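Long-range contact in uncharacterized protein (Xanthomonas axonopodis pv. citri, PDB 3OV5), which is a VirB7 component of the bacterial type IV secretion system at the outer membrane, its globular domain resembling the N0 domain of outer membrane transport proteins: residues S31-S36 and K76-P81. Sequence-based numbering, arbitrary orientation.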
loop_
_atom_site.group_PDB
_atom_site.type_symbol
_atom_site.label_atom_id
_atom_site.label_comp_id
_atom_site.label_asym_id
_atom_site.label_seq_id
_atom_site.Cartn_x
_atom_site.Cartn_y
_atom_site.Cartn_z
ATOM N N SER A 31 2.643 -9.199 -1.233
ATOM C CA SER A 31 1.715 -10.257 -0.851
ATOM C C SER A 31 0.365 -9.615 -0.615
ATOM O O SER A 31 0.154 -8.925 0.381
ATOM C CB SER A 31 2.203 -10.957 0.405
ATOM O OG SER A 31 3.417 -11.631 0.125
ATOM N N TYR A 32 -0.518 -9.788 -1.591
ATOM C CA TYR A 32 -1.826 -9.172 -1.565
ATOM C C TYR A 32 -2.843 -10.217 -1.120
ATOM O O TYR A 32 -3.292 -11.042 -1.901
ATOM C CB TYR A 32 -2.170 -8.584 -2.942
ATOM C CG TYR A 32 -3.417 -7.743 -2.904
ATOM C CD1 TYR A 32 -3.360 -6.402 -2.499
ATOM C CD2 TYR A 32 -4.654 -8.279 -3.221
ATOM C CE1 TYR A 32 -4.522 -5.621 -2.392
ATOM C CE2 TYR A 32 -5.822 -7.505 -3.137
ATOM C CZ TYR A 32 -5.749 -6.183 -2.702
ATOM O OH TYR A 32 -6.866 -5.411 -2.568
ATOM N N ASN A 33 -3.171 -10.208 0.171
ATOM C CA ASN A 33 -3.932 -11.290 0.791
ATOM C C ASN A 33 -5.398 -10.922 1.041
ATOM O O ASN A 33 -5.970 -11.252 2.091
ATOM C CB ASN A 33 -3.248 -11.720 2.092
ATOM C CG ASN A 33 -1.903 -12.360 1.897
ATOM O OD1 ASN A 33 -1.394 -12.480 0.788
ATOM N ND2 ASN A 33 -1.314 -12.779 3.008
ATOM N N LEU A 34 -6.003 -10.256 0.063
ATOM C CA LEU A 34 -7.417 -9.918 0.073
ATOM C C LEU A 34 -8.094 -10.552 -1.120
ATOM O O LEU A 34 -7.457 -10.792 -2.158
ATOM C CB LEU A 34 -7.618 -8.409 0.024
ATOM C CG LEU A 34 -6.948 -7.597 1.145
ATOM C CD1 LEU A 34 -7.161 -6.116 0.898
ATOM C CD2 LEU A 34 -7.521 -7.978 2.511
ATOM N N PRO A 35 -9.420 -10.794 -1.031
ATOM C CA PRO A 35 -10.086 -11.493 -2.133
ATOM C C PRO A 35 -10.272 -10.642 -3.381
ATOM O O PRO A 35 -10.412 -11.193 -4.481
ATOM C CB PRO A 35 -11.454 -11.837 -1.557
ATOM C CG PRO A 35 -11.649 -10.855 -0.438
ATOM C CD PRO A 35 -10.305 -10.635 0.135
ATOM N N SER A 36 -10.301 -9.316 -3.221
ATOM C CA SER A 36 -10.533 -8.375 -4.319
ATOM C C SER A 36 -9.517 -7.262 -4.251
ATOM O O SER A 36 -9.090 -6.878 -3.155
ATOM C CB SER A 36 -11.927 -7.760 -4.183
ATOM O OG SER A 36 -12.276 -6.943 -5.272
ATOM N N LYS A 76 8.851 -7.536 1.926
ATOM C CA LYS A 76 7.468 -7.599 1.424
ATOM C C LYS A 76 6.632 -6.418 1.816
ATOM O O LYS A 76 6.711 -5.946 2.953
ATOM C CB LYS A 76 6.715 -8.837 1.969
ATOM C CG LYS A 76 7.255 -10.186 1.545
ATOM C CD LYS A 76 7.098 -11.216 2.632
ATOM C CE LYS A 76 7.819 -12.485 2.264
ATOM N NZ LYS A 76 8.012 -13.229 3.481
ATOM N N LEU A 77 5.791 -5.985 0.887
ATOM C CA LEU A 77 4.627 -5.209 1.228
ATOM C C LEU A 77 3.489 -6.213 1.413
ATOM O O LEU A 77 3.207 -7.008 0.527
ATOM C CB LEU A 77 4.322 -4.213 0.111
ATOM C CG LEU A 77 5.371 -3.108 -0.025
ATOM C CD1 LEU A 77 5.167 -2.325 -1.301
ATOM C CD2 LEU A 77 5.248 -2.147 1.130
ATOM N N LEU A 78 2.892 -6.199 2.599
ATOM C CA LEU A 78 1.914 -7.190 3.018
ATOM C C LEU A 78 0.564 -6.521 3.228
ATOM O O LEU A 78 0.442 -5.603 4.047
ATOM C CB LEU A 78 2.365 -7.844 4.333
ATOM C CG LEU A 78 1.422 -8.873 4.936
ATOM C CD1 LEU A 78 1.120 -10.048 4.010
ATOM C CD2 LEU A 78 2.021 -9.364 6.233
ATOM N N VAL A 79 -0.434 -6.953 2.452
ATOM C CA VAL A 79 -1.798 -6.442 2.543
ATOM C C VAL A 79 -2.669 -7.594 3.024
ATOM O O VAL A 79 -2.683 -8.640 2.387
ATOM C CB VAL A 79 -2.307 -5.937 1.183
ATOM C CG1 VAL A 79 -3.690 -5.333 1.361
ATOM C CG2 VAL A 79 -1.337 -4.928 0.569
ATOM N N GLN A 80 -3.372 -7.420 4.147
ATOM C CA GLN A 80 -4.067 -8.558 4.732
ATOM C C GLN A 80 -5.198 -8.033 5.600
ATOM O O GLN A 80 -5.208 -6.864 5.990
ATOM C CB GLN A 80 -3.106 -9.396 5.588
ATOM C CG GLN A 80 -2.550 -8.591 6.749
ATOM C CD GLN A 80 -1.611 -9.342 7.633
ATOM O OE1 GLN A 80 -1.734 -10.558 7.855
ATOM N NE2 GLN A 80 -0.691 -8.600 8.224
ATOM N N PRO A 81 -6.145 -8.901 5.968
ATOM C CA PRO A 81 -7.073 -8.521 7.024
ATOM C C PRO A 81 -6.290 -8.148 8.273
ATOM O O PRO A 81 -5.292 -8.813 8.597
ATOM C CB PRO A 81 -7.902 -9.794 7.233
ATOM C CG PRO A 81 -7.790 -10.534 5.924
ATOM C CD PRO A 81 -6.351 -10.303 5.530
#
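Ser31 and Tyr32 run parallel to Leu78 and Val79 as neighbouring strands, CA atoms 4.9 Å apart in both pairs, and three backbone hydrogen bonds join the segments. Ser31 uses both its polar backbone atoms: its N donates to Leu77 O at 2.9 Å, and its O accepts Val79 N in a nearly straight bond (N-H...O 176°). Two residues on, just past the end of strand 29-32, Asn33 N still reaches Val79 O at 2.8 Å, but the bond is more bent (150°). On the face shared by Tyr32 and Val79, the valine is the hub. With CG1 anti to the backbone N (chi1 -176°), that methyl meets Leu34 CD1 at 3.6 Å and, obliquely, Tyr32 CE1 at 3.9 Å. The side chains of Leu34 and Val79 cross at about a right angle, and the other leucine methyl, CD2, rests near the Pro81 ring. Tyr32 OH donates to a lone pair of Ser36 O, in the carbonyl plane, at 2.7 Å, tying the ring to the loop that follows its own strand. Leu19 of helix 15-24 and Val68 of strand 68-73 also pack on Val79. On the opposite face, with Ser31, Leu78 CD1 touches both Ser31 CB and Asn33 ND2, 3.8 Å from that nitrogen, on a more polar surface. Strand 76-81 is central in a mixed three-stranded sheet, between parallel 29-32 and antiparallel 68-73, with helix 15-24 against one face, an alpha/beta arrangement consistent with the N0 domain fold of secretins.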